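PDB 6IJ2: EAL domain protein from Vibrio cholerae serotype O1, which hydrolyses cyclic dinucleotides such as c-di-GMP and cGAMP, acting as a standalone EAL-domain phosphodiesterase. Local coordinates for residues 237-242 with 252-257; 42-47 with 246-251; 186-191 with 223-228. The protein carries 1 engineered substitution. One frame throughout, in Å; residues are numbered along the deposited sequence.

Contact 1: residues 237-242 with 252-257; sequences YYFAKP and PEFSEA. With nucleotides of chain B.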
loop_
_atom_site.group_PDB
_atom_site.type_symbol
_atom_site.label_atom_id
_atom_site.label_comp_id
_atom_site.label_asym_id
_atom_site.label_seq_id
_atom_site.Cartn_x
_atom_site.Cartn_y
_atom_site.Cartn_z
ATOM N N TYR A 237 11.386 20.415 1.262
ATOM C CA TYR A 237 11.477 21.872 1.312
ATOM C C TYR A 237 12.403 22.352 2.424
ATOM O O TYR A 237 13.018 23.415 2.295
ATOM C CB TYR A 237 10.088 22.481 1.502
ATOM C CG TYR A 237 9.162 22.374 0.302
ATOM C CD1 TYR A 237 9.622 21.926 -0.936
ATOM C CD2 TYR A 237 7.832 22.739 0.408
ATOM C CE1 TYR A 237 8.770 21.837 -2.028
ATOM C CE2 TYR A 237 6.969 22.646 -0.672
ATOM C CZ TYR A 237 7.444 22.199 -1.890
ATOM O OH TYR A 237 6.583 22.117 -2.966
ATOM N N TYR A 238 12.501 21.604 3.527
ATOM C CA TYR A 238 13.415 22.010 4.591
ATOM C C TYR A 238 14.838 22.157 4.073
ATOM O O TYR A 238 15.581 23.031 4.535
ATOM C CB TYR A 238 13.381 21.008 5.742
ATOM C CG TYR A 238 14.359 21.360 6.840
ATOM C CD1 TYR A 238 14.195 22.513 7.594
ATOM C CD2 TYR A 238 15.456 20.549 7.109
ATOM C CE1 TYR A 238 15.099 22.857 8.589
ATOM C CE2 TYR A 238 16.370 20.884 8.110
ATOM C CZ TYR A 238 16.175 22.034 8.847
ATOM O OH TYR A 238 17.064 22.374 9.839
ATOM N N PHE A 239 15.227 21.332 3.102
ATOM C CA PHE A 239 16.567 21.412 2.523
ATOM C C PHE A 239 16.617 22.376 1.341
ATOM O O PHE A 239 17.454 23.285 1.308
ATOM C CB PHE A 239 17.034 20.014 2.107
ATOM C CG PHE A 239 17.028 19.034 3.238
ATOM C CD1 PHE A 239 18.040 19.047 4.188
ATOM C CD2 PHE A 239 15.984 18.130 3.385
ATOM C CE1 PHE A 239 18.023 18.152 5.258
ATOM C CE2 PHE A 239 15.966 17.239 4.452
ATOM C CZ PHE A 239 16.985 17.247 5.385
ATOM N N ALA A 240 15.719 22.198 0.377
ATOM C CA ALA A 240 15.637 23.106 -0.756
ATOM C C ALA A 240 14.433 22.733 -1.591
ATOM O O ALA A 240 14.200 21.551 -1.855
ATOM C CB ALA A 240 16.902 23.048 -1.625
ATOM N N LYS A 241 13.686 23.750 -2.011
ATOM C CA LYS A 241 12.654 23.569 -3.009
ATOM C C LYS A 241 13.284 23.204 -4.352
ATOM O O LYS A 241 14.463 23.477 -4.584
ATOM C CB LYS A 241 11.832 24.848 -3.153
ATOM C CG LYS A 241 11.231 25.377 -1.856
ATOM C CD LYS A 241 10.605 26.746 -2.096
ATOM C CE LYS A 241 10.212 27.435 -0.801
ATOM N NZ LYS A 241 9.695 28.814 -1.060
ATOM N N PRO A 242 12.515 22.591 -5.252
ATOM C CA PRO A 242 13.003 22.367 -6.620
ATOM C C PRO A 242 13.490 23.657 -7.269
ATOM O O PRO A 242 12.932 24.734 -7.060
ATOM C CB PRO A 242 11.772 21.810 -7.342
ATOM C CG PRO A 242 10.980 21.124 -6.225
ATOM C CD PRO A 242 11.158 22.037 -5.044
ATOM N N PRO A 252 21.715 26.270 4.796
ATOM C CA PRO A 252 22.853 26.268 5.731
ATOM C C PRO A 252 22.472 25.877 7.150
ATOM O O PRO A 252 23.325 25.365 7.886
ATOM C CB PRO A 252 23.362 27.717 5.670
ATOM C CG PRO A 252 22.787 28.285 4.404
ATOM C CD PRO A 252 21.472 27.599 4.216
ATOM N N GLU A 253 21.219 26.108 7.555
ATOM C CA GLU A 253 20.824 25.869 8.942
ATOM C C GLU A 253 20.928 24.394 9.305
ATOM O O GLU A 253 21.325 24.050 10.425
ATOM C CB GLU A 253 19.400 26.381 9.174
ATOM C CG GLU A 253 18.948 26.400 10.636
ATOM C CD GLU A 253 18.164 25.158 11.040
ATOM O OE1 GLU A 253 18.635 24.415 11.925
ATOM O OE2 GLU A 253 17.076 24.927 10.475
ATOM N N PHE A 254 20.570 23.506 8.375
ATOM C CA PHE A 254 20.654 22.077 8.653
ATOM C C PHE A 254 22.095 21.641 8.890
ATOM O O PHE A 254 22.342 20.697 9.652
ATOM C CB PHE A 254 20.026 21.283 7.500
ATOM C CG PHE A 254 20.968 20.309 6.850
ATOM C CD1 PHE A 254 21.774 20.704 5.794
ATOM C CD2 PHE A 254 21.052 19.003 7.300
ATOM C CE1 PHE A 254 22.646 19.814 5.203
ATOM C CE2 PHE A 254 21.920 18.110 6.716
ATOM C CZ PHE A 254 22.723 18.514 5.666
ATOM N N SER A 255 23.058 22.323 8.259
ATOM C CA SER A 255 24.458 21.932 8.391
ATOM C C SER A 255 24.957 22.117 9.818
ATOM O O SER A 255 25.752 21.311 10.315
ATOM C CB SER A 255 25.322 22.740 7.419
ATOM O OG SER A 255 24.802 22.695 6.104
ATOM N N GLU A 256 24.497 23.174 10.500
ATOM C CA GLU A 256 24.995 23.511 11.823
ATOM C C GLU A 256 23.894 23.205 12.829
ATOM O O GLU A 256 23.713 22.030 13.200
ATOM C CB GLU A 256 25.470 24.968 11.856
ATOM C CG GLU A 256 26.205 25.408 10.594
ATOM C CD GLU A 256 27.460 24.598 10.329
ATOM O OE1 GLU A 256 28.170 24.258 11.299
ATOM O OE2 GLU A 256 27.734 24.299 9.148
ATOM N N ALA A 257 23.143 24.199 13.300
ATOM C CA ALA A 257 22.063 24.007 14.273
ATOM C C ALA A 257 22.537 23.290 15.535
ATOM O O ALA A 257 21.739 22.683 16.251
ATOM C CB ALA A 257 20.907 23.246 13.642
ATOM O OP3 G B 1 6.976 11.623 -4.795
ATOM P P G B 1 6.502 12.255 -5.997
ATOM O OP1 G B 1 7.487 12.203 -7.033
ATOM O OP2 G B 1 5.231 11.668 -6.263
ATOM O "O5'" G B 1 6.252 13.737 -5.533
ATOM C "C5'" G B 1 7.135 14.794 -5.891
ATOM C "C4'" G B 1 6.484 16.125 -5.605
ATOM O "O4'" G B 1 6.707 16.480 -4.226
ATOM C "C3'" G B 1 6.984 17.319 -6.427
ATOM O "O3'" G B 1 5.937 18.094 -6.975
ATOM C "C2'" G B 1 7.724 18.163 -5.399
ATOM O "O2'" G B 1 7.677 19.546 -5.597
ATOM C "C1'" G B 1 6.941 17.850 -4.136
ATOM N N9 G B 1 7.697 18.109 -2.920
ATOM C C8 G B 1 9.046 17.945 -2.735
ATOM N N7 G B 1 9.437 18.249 -1.531
ATOM C C5 G B 1 8.274 18.626 -0.880
ATOM C C6 G B 1 8.068 19.055 0.456
ATOM O O6 G B 1 8.894 19.203 1.346
ATOM N N1 G B 1 6.734 19.348 0.699
ATOM C C2 G B 1 5.728 19.230 -0.222
ATOM N N2 G B 1 4.508 19.540 0.207
ATOM N N3 G B 1 5.903 18.817 -1.463
ATOM C C4 G B 1 7.192 18.533 -1.722
#
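Tyr238 and Phe254 have the largest buried areas in this contact, with Phe239 and Glu253 beside them. Tyr238 reaches across with its ring. Its CG is anti to the backbone N (chi1 178°), which sends the phenol toward the short, weakly bonded helix 252-255. There CE2 lies 3.7 Å from CB of Phe254. The hydroxyl goes further and donates a short hydrogen bond, 2.6 Å from Tyr238 OH to Glu253 OE2. The oxygen is met from above the carboxylate plane, 43° out of it. Glu253 is poorly ordered, so this grip may not be fixed. Phe239 has CG anti to its carbonyl carbon, beside its own N, which turns the ring edge toward Phe254. It presents CE1 to the face of Phe254 in a T-shaped pair. The centroids are 5.4 Å apart and the planes stand at 80°. The closest carbons are Phe239 CE1 and Phe254 CD2, at 3.8 Å. A face of the Phe239 ring is covered by CD2 of its neighbour Tyr238.

Residues 237-239 break the last strand of the EAL-domain barrel with a helical turn of backbone that lacks regular helical bonds. The same turn also meets the nucleotide. The Tyr237 ring lies over the base of G1 of chain B, with C6 of G1 3.4 Å from the ring plane and over its centre. Tyr237 N donates a nearly straight bond to G1 O6, 2.8 Å long. Phe223 of helix 220-229 packs on both Tyr238 and Phe239, and Val34 of strand 27-35 touches Phe254.

Contact 2: residues 42-47 with 246-251; sequences FGYEAL and SLPSVN. With CA (calcium ion), chain J; nucleotides of chain B.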
loop_
_atom_site.group_PDB
_atom_site.type_symbol
_atom_site.label_atom_id
_atom_site.label_comp_id
_atom_site.label_asym_id
_atom_site.label_seq_id
_atom_site.Cartn_x
_atom_site.Cartn_y
_atom_site.Cartn_z
ATOM N N PHE A 42 23.558 13.874 -2.230
ATOM C CA PHE A 42 23.528 12.544 -2.831
ATOM C C PHE A 42 23.171 12.627 -4.310
ATOM O O PHE A 42 23.686 11.857 -5.133
ATOM C CB PHE A 42 22.499 11.678 -2.066
ATOM C CG PHE A 42 22.108 10.413 -2.785
ATOM C CD1 PHE A 42 22.862 9.256 -2.628
ATOM C CD2 PHE A 42 21.005 10.387 -3.636
ATOM C CE1 PHE A 42 22.516 8.098 -3.290
ATOM C CE2 PHE A 42 20.654 9.228 -4.305
ATOM C CZ PHE A 42 21.407 8.083 -4.131
ATOM N N GLY A 43 22.276 13.543 -4.657
ATOM C CA GLY A 43 21.834 13.690 -6.030
ATOM C C GLY A 43 20.676 14.666 -6.107
ATOM O O GLY A 43 20.392 15.388 -5.152
ATOM N N TYR A 44 20.022 14.685 -7.274
ATOM C CA TYR A 44 18.867 15.552 -7.513
ATOM C C TYR A 44 17.780 14.776 -8.231
ATOM O O TYR A 44 18.073 14.006 -9.152
ATOM C CB TYR A 44 19.229 16.775 -8.387
ATOM C CG TYR A 44 20.145 17.773 -7.729
ATOM C CD1 TYR A 44 21.516 17.548 -7.664
ATOM C CD2 TYR A 44 19.644 18.946 -7.187
ATOM C CE1 TYR A 44 22.356 18.448 -7.064
ATOM C CE2 TYR A 44 20.478 19.858 -6.579
ATOM C CZ TYR A 44 21.837 19.606 -6.526
ATOM O OH TYR A 44 22.685 20.508 -5.924
ATOM N N GLU A 45 16.528 14.996 -7.830
ATOM C CA GLU A 45 15.391 14.464 -8.559
ATOM C C GLU A 45 14.991 15.469 -9.632
ATOM O O GLU A 45 14.887 16.673 -9.355
ATOM C CB GLU A 45 14.213 14.174 -7.624
ATOM C CG GLU A 45 13.026 13.640 -8.382
ATOM C CD GLU A 45 11.822 13.341 -7.520
ATOM O OE1 GLU A 45 11.806 13.709 -6.320
ATOM O OE2 GLU A 45 10.895 12.717 -8.070
ATOM N N ALA A 46 14.844 14.984 -10.871
ATOM C CA ALA A 46 14.354 15.803 -11.977
ATOM C C ALA A 46 12.827 15.828 -11.973
ATOM O O ALA A 46 12.177 14.778 -11.882
ATOM C CB ALA A 46 14.869 15.268 -13.316
ATOM N N LEU A 47 12.254 17.026 -12.104
ATOM C CA LEU A 47 10.811 17.227 -12.001
ATOM C C LEU A 47 10.346 18.085 -13.164
ATOM O O LEU A 47 10.914 19.150 -13.414
ATOM C CB LEU A 47 10.445 17.906 -10.688
ATOM C CG LEU A 47 10.812 17.106 -9.437
ATOM C CD1 LEU A 47 10.835 18.039 -8.255
ATOM C CD2 LEU A 47 9.799 15.982 -9.212
ATOM N N SER A 246 17.970 24.525 -12.633
ATOM C CA SER A 246 19.121 24.831 -11.795
ATOM C C SER A 246 19.285 23.752 -10.735
ATOM O O SER A 246 18.370 22.968 -10.472
ATOM C CB SER A 246 18.987 26.207 -11.135
ATOM O OG SER A 246 17.834 26.259 -10.312
ATOM N N LEU A 247 20.479 23.722 -10.136
ATOM C CA LEU A 247 20.803 22.811 -9.041
ATOM C C LEU A 247 20.811 23.606 -7.743
ATOM O O LEU A 247 21.820 24.258 -7.422
ATOM C CB LEU A 247 22.161 22.141 -9.271
ATOM C CG LEU A 247 22.272 21.343 -10.570
ATOM C CD1 LEU A 247 23.665 20.735 -10.720
ATOM C CD2 LEU A 247 21.181 20.265 -10.638
ATOM N N PRO A 248 19.719 23.598 -6.977
ATOM C CA PRO A 248 19.636 24.453 -5.787
ATOM C C PRO A 248 20.679 24.089 -4.744
ATOM O O PRO A 248 21.083 22.931 -4.613
ATOM C CB PRO A 248 18.220 24.189 -5.254
ATOM C CG PRO A 248 17.468 23.613 -6.394
ATOM C CD PRO A 248 18.454 22.894 -7.256
ATOM N N SER A 249 21.108 25.106 -4.000
ATOM C CA SER A 249 21.951 24.914 -2.830
ATOM C C SER A 249 21.092 24.509 -1.639
ATOM O O SER A 249 19.912 24.855 -1.556
ATOM C CB SER A 249 22.713 26.197 -2.504
ATOM O OG SER A 249 21.804 27.257 -2.257
ATOM N N VAL A 250 21.704 23.792 -0.706
ATOM C CA VAL A 250 21.011 23.279 0.469
ATOM C C VAL A 250 21.153 24.256 1.626
ATOM O O VAL A 250 22.219 24.845 1.846
ATOM C CB VAL A 250 21.542 21.883 0.841
ATOM C CG1 VAL A 250 21.136 21.501 2.257
ATOM C CG2 VAL A 250 21.008 20.872 -0.142
ATOM N N ASN A 251 20.042 24.443 2.349
ATOM C CA ASN A 251 19.868 25.158 3.608
ATOM C C ASN A 251 21.122 25.115 4.478
ATOM O O ASN A 251 21.576 24.032 4.868
ATOM C CB ASN A 251 18.670 24.552 4.350
ATOM C CG ASN A 251 18.324 25.288 5.630
ATOM O OD1 ASN A 251 18.790 26.400 5.873
ATOM N ND2 ASN A 251 17.482 24.666 6.454
HETATM CA CA CA J . 9.510 10.897 -7.317
ATOM P P G B 2 5.902 18.391 -8.464
ATOM O OP1 G B 2 7.228 18.690 -8.882
ATOM O OP2 G B 2 4.863 19.347 -8.662
ATOM O "O5'" G B 2 5.424 17.037 -9.113
ATOM C "C5'" G B 2 4.057 16.646 -9.117
ATOM C "C4'" G B 2 3.936 15.232 -9.610
ATOM O "O4'" G B 2 4.491 15.143 -10.937
ATOM C "C3'" G B 2 4.666 14.177 -8.778
ATOM O "O3'" G B 2 3.886 13.012 -8.592
ATOM C "C2'" G B 2 5.858 13.809 -9.647
ATOM O "O2'" G B 2 6.344 12.502 -9.500
ATOM C "C1'" G B 2 5.276 13.996 -11.041
ATOM N N9 G B 2 6.333 14.253 -12.001
ATOM C C8 G B 2 7.205 15.309 -12.009
ATOM N N7 G B 2 8.094 15.232 -12.956
ATOM C C5 G B 2 7.806 14.040 -13.595
ATOM C C6 G B 2 8.432 13.418 -14.699
ATOM O O6 G B 2 9.407 13.796 -15.339
ATOM N N1 G B 2 7.814 12.224 -15.033
ATOM C C2 G B 2 6.738 11.689 -14.378
ATOM N N2 G B 2 6.291 10.523 -14.842
ATOM N N3 G B 2 6.135 12.266 -13.358
ATOM C C4 G B 2 6.717 13.428 -13.020
HETATM O O HOH W 1 9.990 11.948 -5.307
#
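Leu247 and Pro248 meet the Tyr44 ring from two directions, over one face and at the edge. The face carries Leu247 CD2, a CH-pi contact at 3.9 Å from the ring centroid and only 6° off the normal. At the edge, in the plane of the ring, lies the backbone oxygen of Pro248, with Tyr44 OH and Pro248 O 3.2 Å apart. Pro248 CD also comes to 3.7 Å from Tyr44 CE2. Leu247 touches the ring through both CB, which lies on Tyr44 CZ, and the methyl CD2.

Segment 42-47 is in strand 41-49 of the EAL-domain barrel, and 246-251 is the loop that follows the last strand. Phe42 and Gly43 form a classic beta bulge opposite Ile33. The strand also serves the metal site: Glu45 OE2 binds a calcium ion at 2.4 Å, together with Asn95, Glu128 and Asp158. The Glu45 chain is extended, with CG anti to the backbone N (chi1 179°), which carries the carboxylate out to the metal. A water that also binds the calcium lies 2.7 Å from Glu45 OE1 and can donate to it, though other acceptors compete for its protons; Gln235 NE2 bonds to the same oxygen. Two residues on, Leu47 CD2 lies 3.7 Å from OP1 of G2 of chain B.

Contact 3: residues 186-191 with 223-228; sequences RNIHAD and FAWLKA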
loop_
_atom_site.group_PDB
_atom_site.type_symbol
_atom_site.label_atom_id
_atom_site.label_comp_id
_atom_site.label_asym_id
_atom_site.label_seq_id
_atom_site.Cartn_x
_atom_site.Cartn_y
_atom_site.Cartn_z
ATOM N N ARG A 186 5.375 13.307 8.114
ATOM C CA ARG A 186 4.863 14.609 8.534
ATOM C C ARG A 186 4.657 14.639 10.045
ATOM O O ARG A 186 3.845 13.876 10.595
ATOM C CB ARG A 186 3.551 14.924 7.813
ATOM C CG ARG A 186 2.963 16.305 8.117
ATOM C CD ARG A 186 3.870 17.454 7.645
ATOM N NE ARG A 186 4.147 17.387 6.209
ATOM C CZ ARG A 186 5.359 17.274 5.663
ATOM N NH1 ARG A 186 6.459 17.230 6.413
ATOM N NH2 ARG A 186 5.473 17.203 4.343
ATOM N N ASN A 187 5.399 15.524 10.712
ATOM C CA ASN A 187 5.323 15.706 12.164
ATOM C C ASN A 187 5.625 14.411 12.910
ATOM O O ASN A 187 5.039 14.128 13.961
ATOM C CB ASN A 187 3.962 16.269 12.577
ATOM C CG ASN A 187 3.744 17.681 12.069
ATOM O OD1 ASN A 187 4.657 18.506 12.094
ATOM N ND2 ASN A 187 2.537 17.963 11.590
ATOM N N ILE A 188 6.571 13.627 12.380
ATOM C CA ILE A 188 6.811 12.311 12.961
ATOM C C ILE A 188 7.375 12.440 14.373
ATOM O O ILE A 188 7.134 11.574 15.220
ATOM C CB ILE A 188 7.721 11.468 12.050
ATOM C CG1 ILE A 188 7.787 10.026 12.562
ATOM C CG2 ILE A 188 9.118 12.114 11.900
ATOM C CD1 ILE A 188 8.340 9.062 11.538
ATOM N N HIS A 189 8.073 13.538 14.665
ATOM C CA HIS A 189 8.553 13.796 16.022
ATOM C C HIS A 189 7.421 13.941 17.030
ATOM O O HIS A 189 7.668 13.851 18.242
ATOM C CB HIS A 189 9.396 15.070 16.045
ATOM C CG HIS A 189 8.644 16.299 15.646
ATOM N ND1 HIS A 189 8.174 16.502 14.364
ATOM C CD2 HIS A 189 8.271 17.388 16.362
ATOM C CE1 HIS A 189 7.548 17.664 14.308
ATOM N NE2 HIS A 189 7.591 18.221 15.507
ATOM N N ALA A 190 6.191 14.178 16.569
ATOM C CA ALA A 190 5.067 14.388 17.486
ATOM C C ALA A 190 4.078 13.234 17.517
ATOM O O ALA A 190 3.171 13.241 18.357
ATOM C CB ALA A 190 4.314 15.674 17.115
ATOM N N ASP A 191 4.239 12.239 16.649
ATOM C CA ASP A 191 3.198 11.264 16.324
ATOM C C ASP A 191 3.720 9.861 16.625
ATOM O O ASP A 191 4.447 9.286 15.814
ATOM C CB ASP A 191 2.821 11.435 14.850
ATOM C CG ASP A 191 1.619 10.619 14.436
ATOM O OD1 ASP A 191 1.351 9.571 15.049
ATOM O OD2 ASP A 191 0.955 11.038 13.462
ATOM N N PHE A 223 13.490 16.400 10.565
ATOM C CA PHE A 223 14.835 15.983 10.170
ATOM C C PHE A 223 15.570 15.347 11.339
ATOM O O PHE A 223 16.191 14.285 11.195
ATOM C CB PHE A 223 15.615 17.189 9.630
ATOM C CG PHE A 223 17.095 17.161 9.937
ATOM C CD1 PHE A 223 17.970 16.472 9.119
ATOM C CD2 PHE A 223 17.612 17.847 11.028
ATOM C CE1 PHE A 223 19.340 16.462 9.385
ATOM C CE2 PHE A 223 18.968 17.836 11.299
ATOM C CZ PHE A 223 19.831 17.137 10.480
ATOM N N ALA A 224 15.488 15.972 12.518
ATOM C CA ALA A 224 16.296 15.505 13.640
ATOM C C ALA A 224 15.796 14.161 14.149
ATOM O O ALA A 224 16.598 13.299 14.546
ATOM C CB ALA A 224 16.292 16.539 14.770
ATOM N N TRP A 225 14.476 13.968 14.161
ATOM C CA TRP A 225 13.937 12.675 14.552
ATOM C C TRP A 225 14.380 11.599 13.569
ATOM O O TRP A 225 14.849 10.526 13.970
ATOM C CB TRP A 225 12.400 12.742 14.660
ATOM C CG TRP A 225 11.884 11.546 15.349
ATOM C CD1 TRP A 225 11.598 11.423 16.692
ATOM C CD2 TRP A 225 11.636 10.264 14.772
ATOM N NE1 TRP A 225 11.211 10.157 16.968
ATOM C CE2 TRP A 225 11.212 9.419 15.813
ATOM C CE3 TRP A 225 11.730 9.747 13.474
ATOM C CZ2 TRP A 225 10.877 8.081 15.603
ATOM C CZ3 TRP A 225 11.399 8.414 13.265
ATOM C CH2 TRP A 225 10.977 7.598 14.324
ATOM N N LEU A 226 14.262 11.886 12.266
ATOM C CA LEU A 226 14.605 10.900 11.243
ATOM C C LEU A 226 16.094 10.570 11.267
ATOM O O LEU A 226 16.482 9.407 11.099
ATOM C CB LEU A 226 14.193 11.428 9.867
ATOM C CG LEU A 226 12.675 11.522 9.696
ATOM C CD1 LEU A 226 12.371 12.433 8.517
ATOM C CD2 LEU A 226 12.103 10.128 9.496
ATOM N N LYS A 227 16.929 11.571 11.523
ATOM C CA LYS A 227 18.370 11.324 11.590
ATOM C C LYS A 227 18.697 10.413 12.763
ATOM O O LYS A 227 19.523 9.497 12.645
ATOM C CB LYS A 227 19.131 12.640 11.708
ATOM C CG LYS A 227 20.664 12.479 11.653
ATOM C CD LYS A 227 21.357 13.837 11.653
ATOM C CE LYS A 227 22.876 13.703 11.758
ATOM N NZ LYS A 227 23.274 13.380 13.165
ATOM N N ALA A 228 18.057 10.651 13.910
ATOM C CA ALA A 228 18.308 9.799 15.066
ATOM C C ALA A 228 17.819 8.379 14.818
ATOM O O ALA A 228 18.443 7.415 15.283
ATOM C CB ALA A 228 17.630 10.383 16.307
#
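Ile188 meets Trp225 where the loop between helices 182-185 and 192-207 packs on helix 220-229, in the helical layer outside the EAL-domain barrel. Its CB points toward that helix and divides into two branches. CG1 is anti to the backbone N (chi1 -171°), and this torsion lays the longer branch over the indole. CG1 makes a CH-pi contact with the six-membered ring, 4.2 Å from its centroid and 18° off the normal. The atom sits toward the rim of that face. At the tip, CD1 of Ile188 comes to 3.6 Å from CZ3 of Trp225. The shorter branch, CG2, has two neighbours. It is 3.9 Å from Trp225 CE3, and it reaches Leu226 CG at 4.2 Å.

The Ile188 and Trp225 side chains cross at about a right angle. His189 adds its backbone and CB beside the other end of the indole. Its CA is 3.9 Å from Trp225 CD1, while its imidazole leads away from residues 223-228 and packs on Ala221 and Glu222, earlier in that helix. No hydrogen bond joins the two segments. Nearby, Arg186 NH1 forms a salt bridge with Glu222 OE2, and Asn187 N a hydrogen bond to the same oxygen. Met198 and Gln195 of helix 192-207 also pack on Trp225. The closest approach of the histidine side chain is 4.0 Å, between His189 CB and Trp225 CB.

Overall arrangement
The centre of contact 2 is about 12 Å from the centre of the chain, those of contacts 1 and 3 about 19 Å and 21 Å. None is fully buried. The segments of contacts 1 and 2 alternate along the chain, and the contacts touch directly: Phe239 O probably accepts a hydrogen bond from Asn251 N. Both reach the barrel strands and both approach the bound nucleotides. Contact 1 mixes an aromatic pair with a phenol-carboxylate bond. Contact 2 sets a ring under a methyl, beside a calcium ligand on the strand. Contact 3, among the outer helices, is aliphatic-on-indole packing. It meets contact 1 through Phe223, which packs on Phe254. Contacts 2 and 3 do not touch.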